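Local coordinates for EchA16_2 (Mycobacterium avium subsp. paratuberculosis, PDB 3QYR), which probably catalyses the reversible hydration of 2-enoyl-CoA thioesters as an enoyl-CoA hydratase of the crotonase family, at residues R19-N24 and V56-A61; G42-A47 and P88-P93; I95-G100 and Q181-A186. One frame throughout, in Å; residues are numbered along the deposited sequence.

Contact 1: residues R19-N24 and V56-A61; sequences RTLTLN and VIITGA
Thr22 and Thr59 run alongside each other from the same face of a parallel strand pair and meet through unlike branches. OG1 of Thr22 comes within 3.6 Å of CG2 of Thr59, because Thr59 sets its methyl between its own backbone N and carbonyl carbon and swings its hydroxyl anti to the N (chi1 -167°), where OG1 donates a hydrogen bond to Ala97 O on the next strand. CG2 of Thr22 is turned forward along the chain and rests 3.8 Å from Ala61 N. Two residues earlier, on the same face, Thr20 and Ile57 are likewise aligned, with Ile57 also packing on helix 182-195. The strands form the two beta arms of a beta-alpha-beta unit in the crotonase fold, with helix 34-49 as the crossover, and five backbone bonds hold them in register, from Ile57 N to Arg19 O through Ala61 N to Leu23 O. On the face toward that helix, Leu21 places CG beside its backbone N (chi1 -59°), and its CD1 reaches back to Val56 CG1 at 4.1 Å, the two side chains crossing at a slant. The same methyl is 4.3 Å from CG2 of Ile58, whose end leads away from the partner strand; Ile58 also packs on Phe40 of that helix. Leu23 is paired with Gly60, which has no side chain, and packs on Phe40, Leu32 and Cys66. Arg19 turns its guanidinium away from Val56 to a salt bridge with Asp50 and a bond to Thr14. At the far end, Asn24 OD1 touches Ala61 CB at 3.4 Å, while its ND2 is bonded to Glu8 O.

Contact 2: residues G42-A47 and P88-P93; sequences GALADA and PALTKP
Leu44 is gripped from two directions by the loop 88-93. Its CB sits 3.9 Å from CG of the Pro88 ring, and its CD2 meets CD1 of Leu90 at 4.2 Å; in both pairs the side chains cross at about a right angle. Leu90 also sends its other methyl, CD2, to 3.7 Å from the carbonyl O of Leu44, lodging against the helix backbone. This apolar part is the tight one, backed by Leu21 and Val56, which also touch Leu44. The helix is 34-49, the crossover of a beta-alpha-beta unit in the crotonase fold, and the loop is the approach to strand 94-98. Toward solvent the fit slackens: Ala45 comes nearest through its backbone N, 4.2 Å from Pro88 CG, while exposed Asp46 points away from the loop. The polar grip lies near the C-terminal end of the helix. Lys92, stretched out from CG to its tip, carries NZ to 2.7 Å from Ala47 O, approaching in the carbonyl plane at a C=O...N angle of 155°. A second bond from NZ goes to Val53 O and a weak one to Glu48 O, so the buried ammonium is held by main-chain carbonyls, where its charge probably favours the helix terminus.

Contact 3: residues I95-G100 and Q181-A186; sequences IGAING and QLLGAA
Strand 95-98 and the first turn (182-186) of helix 182-195 run nearly antiparallel, their axes 8.7 Å apart at closest approach and 166° between their directions. The helix lies over one face of the central sheet of the crotonase fold, and no hydrogen bond crosses the interface, which is made of apolar contacts between small and branched side chains. Ala97 is the point around which they gather. Its CB points at the helix and is touched by three residues there: CG and CD1 of Leu182, each at 3.9 Å, CD2 of Leu183 and CB of Ala186, the last two at 4.2 Å. The small residues let the backbones come close, with the CA atoms of Ala97 and Ala186 only 6.3 Å apart. Ala186 also receives Ile95, whose CG2 meets its CB while CD1 reaches on to its carbonyl O at 3.8 Å. Beyond this pair, Ala186 touches Ile57 of the neighbouring strand, and Leu182 touches Ile117 on the strand at the other side of 94-98, which places the helix across several strands. Leu183, on the exposed side, contributes only the tip of its side chain. Leu182 instead extends inward: its CG is anti to the backbone N (chi1 176°), carrying the fork onto the strand so that its two methyls divide, CD1 over Ala97 and CD2 toward the strand end. There the chain leaves the strand at Asn99, whose amide is engaged outside the helix; ND2 bonds to Asp62 OD1 and Val64 O, and OD1 weakly to Gly60 N. Asn99 meets the helix through its main chain and CB, Leu182 CD2 lying 3.7 Å from its CB and 3.4 Å from its CA.

How the contacts relate
From the N terminus, strand 18-23 leads into helix 34-49 and on to strand 55-60, where contact 1 closes the first loop by pairing the two strands. Contact 2 opens from that helix before contact 1 has closed, so the two cross along the chain; it is completed when loop 88-93 returns to the helix, and Pro93 O then probably bonds Val56 N of contact 1. The chain passes directly into strand 94-98, which pairs with 55-60 and starts contact 3, in series with both others. Contact 3 closes a loop of 80 residues when the start of helix 182-195 returns to that strand. Contact 2 thus ties helix 34-49 to the loop leading into strand 94-98, contact 3 another helix to the sheet itself.

Contact 1: residues R19-N24 and V56-A61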
loop_
_atom_site.group_PDB
_atom_site.type_symbol
_atom_site.label_atom_id
_atom_site.label_comp_id
_atom_site.label_asym_id
_atom_site.label_seq_id
_atom_site.Cartn_x
_atom_site.Cartn_y
_atom_site.Cartn_z
ATOM N N ARG A 19 20.516 14.347 -25.798
ATOM C CA ARG A 19 21.652 13.405 -25.852
ATOM C C ARG A 19 21.185 12.019 -26.231
ATOM O O ARG A 19 20.301 11.460 -25.588
ATOM C CB ARG A 19 22.367 13.342 -24.510
ATOM C CG ARG A 19 23.401 12.226 -24.410
ATOM C CD ARG A 19 24.346 12.416 -23.253
ATOM N NE ARG A 19 25.032 13.691 -23.405
ATOM C CZ ARG A 19 25.681 14.322 -22.435
ATOM N NH1 ARG A 19 25.755 13.786 -21.233
ATOM N NH2 ARG A 19 26.257 15.506 -22.673
ATOM N N THR A 20 21.797 11.460 -27.271
ATOM C CA THR A 20 21.420 10.123 -27.756
ATOM C C THR A 20 22.505 9.159 -27.369
ATOM O O THR A 20 23.661 9.402 -27.685
ATOM C CB THR A 20 21.239 10.067 -29.310
ATOM O OG1 THR A 20 20.254 11.026 -29.735
ATOM C CG2 THR A 20 20.851 8.680 -29.751
ATOM N N LEU A 21 22.123 8.080 -26.692
ATOM C CA LEU A 21 23.039 7.027 -26.260
ATOM C C LEU A 21 22.778 5.740 -27.071
ATOM O O LEU A 21 21.737 5.103 -26.935
ATOM C CB LEU A 21 22.877 6.740 -24.754
ATOM C CG LEU A 21 23.102 7.859 -23.713
ATOM C CD1 LEU A 21 22.681 7.400 -22.279
ATOM C CD2 LEU A 21 24.545 8.402 -23.700
ATOM N N THR A 22 23.745 5.341 -27.886
ATOM C CA THR A 22 23.570 4.194 -28.778
ATOM C C THR A 22 24.418 3.039 -28.315
ATOM O O THR A 22 25.645 3.130 -28.387
ATOM C CB THR A 22 23.943 4.542 -30.229
ATOM O OG1 THR A 22 23.205 5.693 -30.644
ATOM C CG2 THR A 22 23.589 3.400 -31.144
ATOM N N LEU A 23 23.762 1.967 -27.841
ATOM C CA LEU A 23 24.456 0.705 -27.489
ATOM C C LEU A 23 25.116 0.229 -28.781
ATOM O O LEU A 23 24.441 0.098 -29.801
ATOM C CB LEU A 23 23.479 -0.366 -26.940
ATOM C CG LEU A 23 22.605 -0.107 -25.677
ATOM C CD1 LEU A 23 21.503 -1.134 -25.546
ATOM C CD2 LEU A 23 23.398 -0.067 -24.366
ATOM N N ASN A 24 26.421 0.008 -28.771
ATOM C CA ASN A 24 27.168 -0.139 -30.025
ATOM C C ASN A 24 28.138 -1.328 -30.042
ATOM O O ASN A 24 29.357 -1.171 -30.154
ATOM C CB ASN A 24 27.908 1.152 -30.330
ATOM C CG ASN A 24 28.418 1.215 -31.754
ATOM O OD1 ASN A 24 27.682 0.936 -32.700
ATOM N ND2 ASN A 24 29.683 1.594 -31.917
ATOM N N VAL A 56 16.986 12.595 -22.921
ATOM C CA VAL A 56 17.875 11.500 -23.310
ATOM C C VAL A 56 17.112 10.525 -24.210
ATOM O O VAL A 56 15.936 10.252 -23.971
ATOM C CB VAL A 56 18.421 10.731 -22.077
ATOM C CG1 VAL A 56 19.142 9.449 -22.520
ATOM C CG2 VAL A 56 19.348 11.618 -21.249
ATOM N N ILE A 57 17.770 10.027 -25.256
ATOM C CA ILE A 57 17.192 9.011 -26.123
ATOM C C ILE A 57 18.128 7.818 -26.061
ATOM O O ILE A 57 19.312 8.002 -26.258
ATOM C CB ILE A 57 17.117 9.463 -27.617
ATOM C CG1 ILE A 57 16.072 10.563 -27.818
ATOM C CG2 ILE A 57 16.823 8.266 -28.541
ATOM C CD1 ILE A 57 16.039 11.154 -29.245
ATOM N N ILE A 58 17.619 6.609 -25.811
ATOM C CA ILE A 58 18.469 5.432 -25.884
ATOM C C ILE A 58 18.011 4.580 -27.042
ATOM O O ILE A 58 16.827 4.543 -27.351
ATOM C CB ILE A 58 18.553 4.622 -24.554
ATOM C CG1 ILE A 58 17.300 3.784 -24.274
ATOM C CG2 ILE A 58 18.917 5.558 -23.368
ATOM C CD1 ILE A 58 17.452 2.909 -22.962
ATOM N N THR A 59 18.970 3.960 -27.726
ATOM C CA THR A 59 18.691 3.142 -28.901
ATOM C C THR A 59 19.865 2.209 -29.083
ATOM O O THR A 59 20.843 2.289 -28.314
ATOM C CB THR A 59 18.492 4.003 -30.190
ATOM O OG1 THR A 59 17.929 3.190 -31.235
ATOM C CG2 THR A 59 19.795 4.610 -30.657
ATOM N N GLY A 60 19.768 1.351 -30.100
ATOM C CA GLY A 60 20.825 0.385 -30.416
ATOM C C GLY A 60 21.307 0.413 -31.855
ATOM O O GLY A 60 20.595 0.865 -32.770
ATOM N N ALA A 61 22.519 -0.105 -32.053
ATOM C CA ALA A 61 23.108 -0.216 -33.389
ATOM C C ALA A 61 22.437 -1.399 -34.092
ATOM O O ALA A 61 22.385 -2.512 -33.550
ATOM C CB ALA A 61 24.587 -0.419 -33.283
#

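Contact 2: residues G42-A47 and P88-P93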
loop_
_atom_site.group_PDB
_atom_site.type_symbol
_atom_site.label_atom_id
_atom_site.label_comp_id
_atom_site.label_asym_id
_atom_site.label_seq_id
_atom_site.Cartn_x
_atom_site.Cartn_y
_atom_site.Cartn_z
ATOM N N GLY A 42 26.696 4.647 -16.365
ATOM C CA GLY A 42 27.495 5.844 -16.083
ATOM C C GLY A 42 26.992 7.021 -16.911
ATOM O O GLY A 42 26.816 8.123 -16.386
ATOM N N ALA A 43 26.722 6.770 -18.195
ATOM C CA ALA A 43 26.209 7.808 -19.101
ATOM C C ALA A 43 24.827 8.338 -18.697
ATOM O O ALA A 43 24.542 9.516 -18.874
ATOM C CB ALA A 43 26.185 7.304 -20.534
ATOM N N LEU A 44 23.959 7.489 -18.175
ATOM C CA LEU A 44 22.665 7.991 -17.710
ATOM C C LEU A 44 22.905 8.927 -16.500
ATOM O O LEU A 44 22.323 10.006 -16.389
ATOM C CB LEU A 44 21.702 6.849 -17.377
ATOM C CG LEU A 44 21.049 6.055 -18.538
ATOM C CD1 LEU A 44 20.203 4.927 -17.937
ATOM C CD2 LEU A 44 20.180 6.890 -19.458
ATOM N N ALA A 45 23.817 8.528 -15.630
ATOM C CA ALA A 45 24.087 9.302 -14.450
ATOM C C ALA A 45 24.547 10.677 -14.858
ATOM O O ALA A 45 23.956 11.653 -14.416
ATOM C CB ALA A 45 25.118 8.617 -13.548
ATOM N N ASP A 46 25.578 10.748 -15.700
ATOM C CA ASP A 46 26.127 12.019 -16.169
ATOM C C ASP A 46 25.062 12.945 -16.785
ATOM O O ASP A 46 25.049 14.138 -16.506
ATOM C CB ASP A 46 27.261 11.767 -17.198
ATOM C CG ASP A 46 28.462 11.031 -16.586
ATOM O OD1 ASP A 46 28.543 10.995 -15.341
ATOM O OD2 ASP A 46 29.322 10.482 -17.330
ATOM N N ALA A 47 24.180 12.383 -17.614
ATOM C CA ALA A 47 23.157 13.159 -18.297
ATOM C C ALA A 47 22.274 13.938 -17.317
ATOM O O ALA A 47 21.887 15.092 -17.568
ATOM C CB ALA A 47 22.327 12.277 -19.172
ATOM N N PRO A 88 19.692 4.621 -12.630
ATOM C CA PRO A 88 19.724 5.713 -11.700
ATOM C C PRO A 88 18.467 6.573 -11.653
ATOM O O PRO A 88 17.638 6.539 -12.572
ATOM C CB PRO A 88 20.873 6.548 -12.209
ATOM C CG PRO A 88 20.946 6.271 -13.627
ATOM C CD PRO A 88 20.583 4.879 -13.775
ATOM N N ALA A 89 18.343 7.318 -10.551
ATOM C CA ALA A 89 17.293 8.292 -10.358
ATOM C C ALA A 89 17.537 9.444 -11.303
ATOM O O ALA A 89 18.495 10.192 -11.134
ATOM C CB ALA A 89 17.289 8.794 -8.921
ATOM N N LEU A 90 16.651 9.582 -12.284
ATOM C CA LEU A 90 16.670 10.696 -13.216
ATOM C C LEU A 90 15.405 11.545 -13.114
ATOM O O LEU A 90 14.323 11.012 -12.824
ATOM C CB LEU A 90 16.769 10.168 -14.643
ATOM C CG LEU A 90 18.019 9.338 -14.897
ATOM C CD1 LEU A 90 18.177 8.944 -16.395
ATOM C CD2 LEU A 90 19.228 10.106 -14.410
ATOM N N THR A 91 15.555 12.846 -13.394
ATOM C CA THR A 91 14.427 13.783 -13.515
ATOM C C THR A 91 14.225 14.251 -14.962
ATOM O O THR A 91 13.291 15.001 -15.230
ATOM C CB THR A 91 14.590 15.065 -12.611
ATOM O OG1 THR A 91 15.650 15.903 -13.119
ATOM C CG2 THR A 91 14.885 14.703 -11.126
ATOM N N LYS A 92 15.086 13.825 -15.882
ATOM C CA LYS A 92 14.926 14.127 -17.300
ATOM C C LYS A 92 14.361 12.899 -18.020
ATOM O O LYS A 92 14.711 11.771 -17.698
ATOM C CB LYS A 92 16.271 14.535 -17.905
ATOM C CG LYS A 92 16.902 15.753 -17.223
ATOM C CD LYS A 92 18.336 16.008 -17.668
ATOM C CE LYS A 92 19.003 17.144 -16.869
ATOM N NZ LYS A 92 20.473 17.313 -17.154
ATOM N N PRO A 93 13.454 13.106 -18.979
ATOM C CA PRO A 93 12.812 12.000 -19.622
ATOM C C PRO A 93 13.789 11.222 -20.498
ATOM O O PRO A 93 14.723 11.808 -21.026
ATOM C CB PRO A 93 11.743 12.663 -20.478
ATOM C CG PRO A 93 12.210 13.981 -20.687
ATOM C CD PRO A 93 12.994 14.381 -19.517
#

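Contact 3: residues I95-G100 and Q181-A186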
loop_
_atom_site.group_PDB
_atom_site.type_symbol
_atom_site.label_atom_id
_atom_site.label_comp_id
_atom_site.label_asym_id
_atom_site.label_seq_id
_atom_site.Cartn_x
_atom_site.Cartn_y
_atom_site.Cartn_z
ATOM N N ILE A 95 13.640 8.497 -23.613
ATOM C CA ILE A 95 12.821 7.934 -24.665
ATOM C C ILE A 95 13.586 6.768 -25.196
ATOM O O ILE A 95 14.742 6.928 -25.562
ATOM C CB ILE A 95 12.675 8.924 -25.798
ATOM C CG1 ILE A 95 11.946 10.179 -25.319
ATOM C CG2 ILE A 95 11.980 8.258 -27.010
ATOM C CD1 ILE A 95 12.134 11.379 -26.249
ATOM N N GLY A 96 12.967 5.601 -25.245
ATOM C CA GLY A 96 13.593 4.423 -25.860
ATOM C C GLY A 96 13.200 4.306 -27.332
ATOM O O GLY A 96 12.022 4.188 -27.634
ATOM N N ALA A 97 14.176 4.378 -28.239
ATOM C CA ALA A 97 13.924 4.135 -29.661
ATOM C C ALA A 97 14.298 2.693 -29.988
ATOM O O ALA A 97 15.461 2.377 -30.179
ATOM C CB ALA A 97 14.724 5.088 -30.519
ATOM N N ILE A 98 13.314 1.800 -30.024
ATOM C CA ILE A 98 13.645 0.373 -30.097
ATOM C C ILE A 98 13.736 0.017 -31.563
ATOM O O ILE A 98 12.711 -0.086 -32.224
ATOM C CB ILE A 98 12.576 -0.505 -29.414
ATOM C CG1 ILE A 98 12.246 0.052 -28.032
ATOM C CG2 ILE A 98 13.040 -2.018 -29.352
ATOM C CD1 ILE A 98 13.481 0.394 -27.186
ATOM N N ASN A 99 14.955 -0.159 -32.048
ATOM C CA ASN A 99 15.242 -0.480 -33.434
ATOM C C ASN A 99 15.124 -1.948 -33.809
ATOM O O ASN A 99 15.048 -2.234 -34.981
ATOM C CB ASN A 99 16.662 -0.058 -33.776
ATOM C CG ASN A 99 17.690 -0.711 -32.873
ATOM O OD1 ASN A 99 17.628 -0.579 -31.647
ATOM N ND2 ASN A 99 18.644 -1.422 -33.473
ATOM N N GLY A 100 15.151 -2.871 -32.842
ATOM C CA GLY A 100 15.054 -4.295 -33.144
ATOM C C GLY A 100 14.755 -5.097 -31.892
ATOM O O GLY A 100 14.184 -4.583 -30.969
ATOM N N GLN A 181 12.473 5.802 -40.209
ATOM C CA GLN A 181 11.939 6.972 -39.524
ATOM C C GLN A 181 12.176 6.926 -37.998
ATOM O O GLN A 181 11.838 7.888 -37.300
ATOM C CB GLN A 181 10.438 7.108 -39.800
ATOM C CG GLN A 181 10.044 7.302 -41.295
ATOM C CD GLN A 181 8.517 7.472 -41.488
ATOM O OE1 GLN A 181 7.844 8.059 -40.626
ATOM N NE2 GLN A 181 7.971 6.949 -42.598
ATOM N N LEU A 182 12.766 5.836 -37.486
ATOM C CA LEU A 182 12.773 5.612 -36.034
ATOM C C LEU A 182 13.357 6.786 -35.254
ATOM O O LEU A 182 12.700 7.313 -34.348
ATOM C CB LEU A 182 13.489 4.323 -35.639
ATOM C CG LEU A 182 13.620 4.093 -34.120
ATOM C CD1 LEU A 182 12.276 4.041 -33.421
ATOM C CD2 LEU A 182 14.410 2.820 -33.819
ATOM N N LEU A 183 14.579 7.204 -35.588
ATOM C CA LEU A 183 15.200 8.278 -34.833
ATOM C C LEU A 183 14.503 9.615 -35.068
ATOM O O LEU A 183 14.341 10.400 -34.133
ATOM C CB LEU A 183 16.700 8.349 -35.104
ATOM C CG LEU A 183 17.444 7.276 -34.282
ATOM C CD1 LEU A 183 18.904 7.310 -34.586
ATOM C CD2 LEU A 183 17.252 7.474 -32.810
ATOM N N GLY A 184 14.055 9.853 -36.299
ATOM C CA GLY A 184 13.227 11.009 -36.611
ATOM C C GLY A 184 12.038 11.150 -35.667
ATOM O O GLY A 184 11.692 12.246 -35.239
ATOM N N ALA A 185 11.421 10.029 -35.324
ATOM C CA ALA A 185 10.208 10.058 -34.522
ATOM C C ALA A 185 10.561 10.305 -33.032
ATOM O O ALA A 185 9.843 11.035 -32.329
ATOM C CB ALA A 185 9.391 8.796 -34.745
ATOM N N ALA A 186 11.682 9.756 -32.582
ATOM C CA ALA A 186 12.154 9.987 -31.228
ATOM C C ALA A 186 12.606 11.448 -31.005
ATOM O O ALA A 186 12.300 12.053 -29.976
ATOM C CB ALA A 186 13.315 9.020 -30.913
#